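Local coordinates for protein putative phosphosugar isomerases (PDB 3FKJ) that is a putative phosphosugar isomerase with an SIS domain, probably binding carbohydrate derivatives, although its own substrate and reaction remain unestablished, at residues E211-F223 with L234-S247. Numbering follows the deposited sequence. Where two conformers were deposited one is given.
Sequences EKVVYMMGSGPSF and LLEMQWINSASIHS
I245 and M216 meet through the backbone, I245 N donating to M216 O at 2.8 Å; I245 buries the most surface here, followed by M216 and H246, nearly equal. M216 N to A243 O and S247 N to G218 O add further bonds, setting M216 beside S244, while the short strand axes diverge by 25°. I245 points to the face of Y215 and A243: I245 CD1 lies 3.9 Å from Y215 CD1, and A243 CB meets that ring's edge. On the other face, shared with H246, M216 bends its chain to set SE 3.7 Å from L234 CD1 of helix 223-238, which links the parallel strands as a beta-alpha-beta unit. H246 swings CG anti to its backbone N (chi1 -170°), carrying the imidazole against the glycine-containing turn: S219 CA sits over one ring face, 4.0 Å from the centroid. H246 CD2 lies over a face of F223, the planes inclined at 46°. H246 NE2 and G220 N each hydrogen-bond E78 OE1 of the second subunit. N241 N and ND2 grip K212 O from opposite faces of its plane; N241 OD1 bonds Y215 OH of the second subunit. A few good backbone bonds thus join the strands, side chains supply much of the rest, and H246 and N241 tie this edge to the dimer interface.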
ATOM      1  N   GLU A 211     -13.180  -3.612  22.691  1.00 33.93           N
ATOM      2  CA  GLU A 211     -12.723  -2.543  21.800  1.00 31.45           C
ATOM      3  C   GLU A 211     -13.490  -2.578  20.471  1.00 31.52           C
ATOM      4  O   GLU A 211     -13.727  -3.640  19.889  1.00 31.22           O
ATOM      5  CB  GLU A 211     -11.219  -2.652  21.563  1.00 31.22           C
ATOM      6  CG  GLU A 211     -10.386  -2.618  22.871  1.00 34.48           C
ATOM      7  CD  GLU A 211     -10.503  -1.285  23.602  1.00 36.11           C
ATOM      8  OE1 GLU A 211     -11.081  -0.339  23.030  1.00 35.76           O
ATOM      9  OE2 GLU A 211     -10.039  -1.172  24.754  1.00 35.71           O
ATOM     10  N   LYS A 212     -13.901  -1.408  20.027  1.00 34.32           N
ATOM     11  CA  LYS A 212     -14.637  -1.213  18.776  1.00 35.91           C
ATOM     12  C   LYS A 212     -13.740  -0.701  17.634  1.00 33.26           C
ATOM     13  O   LYS A 212     -14.150  -0.737  16.481  1.00 31.76           O
ATOM     14  CB  LYS A 212     -15.719  -0.139  18.983  1.00 38.32           C
ATOM     15  CG  LYS A 212     -16.550  -0.240  20.264  1.00 51.05           C
ATOM     16  CD  LYS A 212     -17.951  -0.782  20.000  1.00 57.19           C
ATOM     17  CE  LYS A 212     -18.827  -0.623  21.248  1.00 62.21           C
ATOM     18  NZ  LYS A 212     -20.205  -1.167  21.062  1.00 64.44           N
ATOM     19  N   VAL A 213     -12.591  -0.119  17.985  1.00 31.97           N
ATOM     20  CA  VAL A 213     -11.599   0.391  17.023  1.00 33.06           C
ATOM     21  C   VAL A 213     -10.206  -0.080  17.442  1.00 32.79           C
ATOM     22  O   VAL A 213      -9.769   0.147  18.575  1.00 31.38           O
ATOM     23  CB  VAL A 213     -11.540   1.930  16.950  1.00 32.86           C
ATOM     24  CG1 VAL A 213     -10.656   2.345  15.758  1.00 32.91           C
ATOM     25  CG2 VAL A 213     -12.936   2.534  16.808  1.00 34.19           C
ATOM     26  N   VAL A 214      -9.519  -0.755  16.529  1.00 33.08           N
ATOM     27  CA  VAL A 214      -8.148  -1.194  16.776  1.00 32.88           C
ATOM     28  C   VAL A 214      -7.243  -0.746  15.610  1.00 31.77           C
ATOM     29  O   VAL A 214      -7.580  -0.979  14.436  1.00 32.83           O
ATOM     30  CB  VAL A 214      -8.087  -2.734  16.971  1.00 31.00           C
ATOM     31  CG1 VAL A 214      -6.618  -3.223  17.030  1.00 26.78           C
ATOM     32  CG2 VAL A 214      -8.863  -3.135  18.217  1.00 29.82           C
ATOM     33  N   TYR A 215      -6.099  -0.149  15.929  1.00 32.89           N
ATOM     34  CA  TYR A 215      -5.098   0.190  14.892  1.00 32.05           C
ATOM     35  C   TYR A 215      -3.942  -0.861  14.844  1.00 31.89           C
ATOM     36  O   TYR A 215      -3.333  -1.153  15.865  1.00 31.99           O
ATOM     37  CB  TYR A 215      -4.569   1.629  15.060  1.00 30.49           C
ATOM     38  CG  TYR A 215      -5.640   2.681  14.846  1.00 29.02           C
ATOM     39  CD1 TYR A 215      -6.078   3.008  13.551  1.00 29.25           C
ATOM     40  CD2 TYR A 215      -6.259   3.315  15.930  1.00 28.96           C
ATOM     41  CE1 TYR A 215      -7.074   3.939  13.342  1.00 30.63           C
ATOM     42  CE2 TYR A 215      -7.258   4.262  15.739  1.00 27.54           C
ATOM     43  CZ  TYR A 215      -7.665   4.573  14.423  1.00 29.04           C
ATOM     44  OH  TYR A 215      -8.639   5.500  14.180  1.00 29.97           O
HETATM   45  N   MSE A 216      -3.746  -1.458  13.657  1.00 29.97           N
HETATM   46  CA  MSE A 216      -2.615  -2.342  13.351  1.00 29.99           C
HETATM   47  C   MSE A 216      -1.422  -1.544  12.867  1.00 29.57           C
HETATM   48  O   MSE A 216      -1.560  -0.557  12.088  1.00 30.06           O
HETATM   49  CB  MSE A 216      -2.977  -3.343  12.267  1.00 29.10           C
HETATM   50  CG  MSE A 216      -4.106  -4.303  12.634  1.00 30.23           C
HETATM   51 SE   MSE A 216      -3.893  -5.226  14.308  0.75 22.84          SE
HETATM   52  CE  MSE A 216      -2.020  -5.919  13.903  1.00 24.91           C
HETATM   53  N   MSE A 217      -0.249  -1.946  13.325  1.00 29.87           N
HETATM   54  CA  MSE A 217       0.981  -1.240  12.973  0.70 29.30           C
HETATM   55  C   MSE A 217       2.153  -2.209  12.794  1.00 29.54           C
HETATM   56  O   MSE A 217       2.221  -3.272  13.418  1.00 29.21           O
HETATM   57  CB  MSE A 217       1.285  -0.165  14.047  0.70 28.26           C
HETATM   58  CG  MSE A 217       2.439   0.782  13.721  0.70 28.36           C
HETATM   59 SE   MSE A 217       2.714   2.173  15.100  0.52 24.55          SE
HETATM   60  CE  MSE A 217       0.930   2.760  15.263  0.70 20.77           C
ATOM     61  N   GLY A 218       3.063  -1.803  11.925  1.00 29.56           N
ATOM     62  CA  GLY A 218       4.221  -2.550  11.562  1.00 29.17           C
ATOM     63  C   GLY A 218       4.977  -1.774  10.513  1.00 29.76           C
ATOM     64  O   GLY A 218       4.506  -0.752   9.996  1.00 27.82           O
ATOM     65  N   SER A 219       6.168  -2.264  10.208  1.00 30.74           N
ATOM     66  CA  SER A 219       7.016  -1.664   9.194  1.00 29.34           C
ATOM     67  C   SER A 219       7.786  -2.734   8.500  1.00 29.43           C
ATOM     68  O   SER A 219       7.795  -3.874   8.942  1.00 29.44           O
ATOM     69  CB  SER A 219       8.009  -0.677   9.837  1.00 30.07           C
ATOM     70  OG  SER A 219       8.921  -1.360  10.692  1.00 28.46           O
ATOM     71  N   GLY A 220       8.492  -2.359   7.447  1.00 30.18           N
ATOM     72  CA  GLY A 220       9.358  -3.320   6.740  1.00 32.14           C
ATOM     73  C   GLY A 220       8.713  -4.644   6.431  1.00 31.00           C
ATOM     74  O   GLY A 220       7.664  -4.675   5.793  1.00 30.26           O
ATOM     75  N   PRO A 221       9.320  -5.762   6.893  1.00 32.44           N
ATOM     76  CA  PRO A 221       8.825  -7.066   6.477  1.00 33.71           C
ATOM     77  C   PRO A 221       7.478  -7.432   7.117  1.00 33.06           C
ATOM     78  O   PRO A 221       6.808  -8.346   6.648  1.00 33.34           O
ATOM     79  CB  PRO A 221       9.914  -8.022   7.003  1.00 34.09           C
ATOM     80  CG  PRO A 221      10.377  -7.359   8.221  1.00 29.49           C
ATOM     81  CD  PRO A 221      10.424  -5.904   7.864  1.00 32.77           C
ATOM     82  N   SER A 222       7.133  -6.766   8.223  1.00 32.04           N
ATOM     83  CA  SER A 222       5.907  -7.053   8.963  1.00 29.84           C
ATOM     84  C   SER A 222       4.665  -6.227   8.553  1.00 30.79           C
ATOM     85  O   SER A 222       3.581  -6.439   9.113  1.00 31.03           O
ATOM     86  CB  SER A 222       6.142  -6.824  10.461  1.00 28.86           C
ATOM     87  OG  SER A 222       7.194  -7.589  10.990  1.00 32.17           O
ATOM     88  N   PHE A 223       4.816  -5.263   7.633  1.00 32.40           N
ATOM     89  CA  PHE A 223       3.740  -4.388   7.318  1.00 32.14           C
ATOM     90  C   PHE A 223       2.561  -5.116   6.647  1.00 32.02           C
ATOM     91  O   PHE A 223       1.401  -4.854   6.956  1.00 29.57           O
ATOM     92  CB  PHE A 223       4.191  -3.174   6.520  1.00 35.09           C
ATOM     93  CG  PHE A 223       3.058  -2.268   6.185  1.00 37.61           C
ATOM     94  CD1 PHE A 223       2.418  -1.577   7.186  1.00 37.72           C
ATOM     95  CD2 PHE A 223       2.564  -2.187   4.917  1.00 48.78           C
ATOM     96  CE1 PHE A 223       1.329  -0.788   6.926  1.00 35.88           C
ATOM     97  CE2 PHE A 223       1.484  -1.373   4.645  1.00 54.44           C
ATOM     98  CZ  PHE A 223       0.878  -0.665   5.661  1.00 45.75           C
ATOM     99  N   LEU A 234      -9.790  -8.315  11.725  1.00 29.30           N
ATOM    100  CA  LEU A 234     -10.494  -7.391  12.613  1.00 28.63           C
ATOM    101  C   LEU A 234     -11.770  -6.949  11.939  1.00 30.46           C
ATOM    102  O   LEU A 234     -12.839  -7.169  12.494  1.00 32.42           O
ATOM    103  CB  LEU A 234      -9.604  -6.234  13.052  1.00 28.58           C
ATOM    104  CG  LEU A 234      -8.498  -6.600  14.072  1.00 36.08           C
ATOM    105  CD1 LEU A 234      -7.588  -5.411  14.381  1.00 26.47           C
ATOM    106  CD2 LEU A 234      -9.062  -7.118  15.399  1.00 29.65           C
ATOM    107  N   LEU A 235     -11.674  -6.410  10.705  1.00 31.13           N
ATOM    108  CA  LEU A 235     -12.858  -6.077   9.906  1.00 29.80           C
ATOM    109  C   LEU A 235     -13.623  -7.364   9.466  1.00 31.69           C
ATOM    110  O   LEU A 235     -14.805  -7.560   9.774  1.00 32.87           O
ATOM    111  CB  LEU A 235     -12.441  -5.226   8.687  1.00 27.23           C
ATOM    112  CG  LEU A 235     -11.892  -3.822   8.975  1.00 36.53           C
ATOM    113  CD1 LEU A 235     -11.233  -3.244   7.737  1.00 33.26           C
ATOM    114  CD2 LEU A 235     -12.985  -2.872   9.474  1.00 30.99           C
ATOM    115  N   GLU A 236     -12.943  -8.264   8.775  1.00 31.85           N
ATOM    116  CA  GLU A 236     -13.632  -9.402   8.167  1.00 33.51           C
ATOM    117  C   GLU A 236     -14.239 -10.381   9.169  1.00 32.20           C
ATOM    118  O   GLU A 236     -15.381 -10.839   8.987  1.00 31.64           O
ATOM    119  CB  GLU A 236     -12.692 -10.175   7.233  1.00 32.05           C
ATOM    120  CG  GLU A 236     -13.375 -11.277   6.409  1.00 31.62           C
ATOM    121  CD  GLU A 236     -12.390 -12.065   5.598  1.00 35.25           C
ATOM    122  OE1 GLU A 236     -11.380 -11.456   5.165  1.00 35.65           O
ATOM    123  OE2 GLU A 236     -12.603 -13.299   5.407  1.00 34.04           O
HETATM  124  N   MSE A 237     -13.464 -10.728  10.189  1.00 31.79           N
HETATM  125  CA  MSE A 237     -13.745 -11.937  10.982  1.00 32.63           C
HETATM  126  C   MSE A 237     -14.129 -11.622  12.407  1.00 31.98           C
HETATM  127  O   MSE A 237     -14.415 -12.536  13.190  1.00 32.92           O
HETATM  128  CB  MSE A 237     -12.553 -12.873  10.947  1.00 29.63           C
HETATM  129  CG  MSE A 237     -12.144 -13.316   9.519  1.00 32.40           C
HETATM  130 SE   MSE A 237     -11.198 -15.059   9.462  0.75 25.18          SE
HETATM  131  CE  MSE A 237     -10.168 -14.751   7.911  1.00 26.73           C
ATOM    132  N   GLN A 238     -14.151 -10.329  12.731  1.00 28.12           N
ATOM    133  CA  GLN A 238     -14.553  -9.871  14.053  1.00 28.26           C
ATOM    134  C   GLN A 238     -15.490  -8.701  14.058  1.00 28.85           C
ATOM    135  O   GLN A 238     -16.006  -8.361  15.102  1.00 29.32           O
ATOM    136  CB  GLN A 238     -13.323  -9.528  14.923  1.00 28.36           C
ATOM    137  CG  GLN A 238     -12.493 -10.702  15.361  1.00 29.92           C
ATOM    138  CD  GLN A 238     -13.246 -11.642  16.271  1.00 26.61           C
ATOM    139  OE1 GLN A 238     -13.425 -11.359  17.436  1.00 28.70           O
ATOM    140  NE2 GLN A 238     -13.649 -12.776  15.744  1.00 32.47           N
ATOM    141  N   TRP A 239     -15.713  -8.075  12.913  1.00 28.72           N
ATOM    142  CA  TRP A 239     -16.467  -6.819  12.821  1.00 29.37           C
ATOM    143  C   TRP A 239     -15.977  -5.728  13.793  1.00 30.05           C
ATOM    144  O   TRP A 239     -16.780  -5.075  14.419  1.00 27.31           O
ATOM    145  CB  TRP A 239     -17.983  -7.015  12.946  1.00 31.26           C
ATOM    146  CG  TRP A 239     -18.561  -8.033  12.042  1.00 27.16           C
ATOM    147  CD1 TRP A 239     -18.102  -8.395  10.790  1.00 27.88           C
ATOM    148  CD2 TRP A 239     -19.762  -8.795  12.268  1.00 31.86           C
ATOM    149  NE1 TRP A 239     -18.918  -9.372  10.258  1.00 29.34           N
ATOM    150  CE2 TRP A 239     -19.938  -9.643  11.142  1.00 32.85           C
ATOM    151  CE3 TRP A 239     -20.705  -8.851  13.316  1.00 30.42           C
ATOM    152  CZ2 TRP A 239     -21.008 -10.550  11.050  1.00 24.34           C
ATOM    153  CZ3 TRP A 239     -21.757  -9.763  13.220  1.00 32.08           C
ATOM    154  CH2 TRP A 239     -21.900 -10.589  12.086  1.00 31.06           C
ATOM    155  N   ILE A 240     -14.657  -5.526  13.862  1.00 32.19           N
ATOM    156  CA  ILE A 240     -14.028  -4.466  14.685  1.00 30.40           C
ATOM    157  C   ILE A 240     -13.411  -3.451  13.722  1.00 31.18           C
ATOM    158  O   ILE A 240     -12.671  -3.820  12.812  1.00 30.22           O
ATOM    159  CB  ILE A 240     -12.899  -5.056  15.596  1.00 32.33           C
ATOM    160  CG1 ILE A 240     -13.487  -5.953  16.686  1.00 34.06           C
ATOM    161  CG2 ILE A 240     -12.024  -3.938  16.206  1.00 26.62           C
ATOM    162  CD1 ILE A 240     -12.489  -7.021  17.243  1.00 28.83           C
ATOM    163  N   ASN A 241     -13.723  -2.175  13.922  1.00 29.68           N
ATOM    164  CA  ASN A 241     -13.251  -1.151  13.053  1.00 31.64           C
ATOM    165  C   ASN A 241     -11.734  -1.123  13.158  1.00 31.77           C
ATOM    166  O   ASN A 241     -11.176  -1.273  14.257  1.00 30.97           O
ATOM    167  CB  ASN A 241     -13.796   0.214  13.463  1.00 32.99           C
ATOM    168  CG  ASN A 241     -15.291   0.298  13.389  1.00 33.09           C
ATOM    169  OD1 ASN A 241     -15.863   0.350  12.304  1.00 31.51           O
ATOM    170  ND2 ASN A 241     -15.937   0.369  14.559  1.00 26.65           N
ATOM    171  N   SER A 242     -11.071  -0.963  12.026  1.00 32.86           N
ATOM    172  CA  SER A 242      -9.623  -1.051  12.013  1.00 32.86           C
ATOM    173  C   SER A 242      -9.017  -0.347  10.818  1.00 31.36           C
ATOM    174  O   SER A 242      -9.631  -0.249   9.728  1.00 30.42           O
ATOM    175  CB  SER A 242      -9.180  -2.536  12.050  1.00 33.23           C
ATOM    176  OG  SER A 242      -7.788  -2.679  12.215  1.00 33.98           O
ATOM    177  N   ALA A 243      -7.815   0.163  11.059  1.00 31.88           N
ATOM    178  CA  ALA A 243      -6.914   0.646  10.022  1.00 33.09           C
ATOM    179  C   ALA A 243      -5.543   0.097  10.319  1.00 31.20           C
ATOM    180  O   ALA A 243      -5.233  -0.201  11.464  1.00 32.20           O
ATOM    181  CB  ALA A 243      -6.843   2.221  10.014  1.00 31.03           C
ATOM    182  N   SER A 244      -4.743  -0.035   9.263  1.00 31.80           N
ATOM    183  CA  SER A 244      -3.318  -0.283   9.358  1.00 31.88           C
ATOM    184  C   SER A 244      -2.583   1.023   9.085  1.00 29.56           C
ATOM    185  O   SER A 244      -3.001   1.839   8.236  1.00 31.44           O
ATOM    186  CB  SER A 244      -2.881  -1.416   8.430  1.00 33.10           C
ATOM    187  OG  SER A 244      -3.202  -1.094   7.110  1.00 32.41           O
ATOM    188  N   ILE A 245      -1.565   1.249   9.901  1.00 29.77           N
ATOM    189  CA  ILE A 245      -0.685   2.401   9.889  1.00 30.47           C
ATOM    190  C   ILE A 245       0.751   1.860   9.846  1.00 30.96           C
ATOM    191  O   ILE A 245       1.170   1.083  10.737  1.00 31.98           O
ATOM    192  CB  ILE A 245      -0.798   3.255  11.172  1.00 29.38           C
ATOM    193  CG1 ILE A 245      -2.242   3.642  11.437  1.00 31.85           C
ATOM    194  CG2 ILE A 245       0.117   4.515  11.077  1.00 27.33           C
ATOM    195  CD1 ILE A 245      -2.435   4.249  12.807  1.00 36.65           C
ATOM    196  N   HIS A 246       1.503   2.267   8.835  1.00 28.43           N
ATOM    197  CA  HIS A 246       2.919   1.990   8.797  1.00 29.94           C
ATOM    198  C   HIS A 246       3.592   2.779   9.948  1.00 32.21           C
ATOM    199  O   HIS A 246       3.284   3.984  10.183  1.00 28.57           O
ATOM    200  CB  HIS A 246       3.486   2.331   7.421  1.00 31.55           C
ATOM    201  CG  HIS A 246       4.890   1.869   7.216  1.00 34.52           C
ATOM    202  ND1 HIS A 246       5.961   2.445   7.864  1.00 32.91           N
ATOM    203  CD2 HIS A 246       5.401   0.884   6.440  1.00 32.52           C
ATOM    204  CE1 HIS A 246       7.071   1.826   7.506  1.00 39.02           C
ATOM    205  NE2 HIS A 246       6.758   0.869   6.653  1.00 32.22           N
ATOM    206  N   SER A 247       4.472   2.092  10.687  1.00 30.89           N
ATOM    207  CA  SER A 247       5.142   2.683  11.837  1.00 28.46           C
ATOM    208  C   SER A 247       5.783   4.043  11.510  1.00 28.91           C
ATOM    209  O   SER A 247       5.759   4.971  12.352  1.00 31.38           O
ATOM    210  CB  SER A 247       6.215   1.755  12.344  1.00 26.10           C
ATOM    211  OG  SER A 247       5.708   0.550  12.821  1.00 31.56           O
TER
HETATM  212  O   HOH W   1       6.996  -1.867   4.519  1.00 26.66           O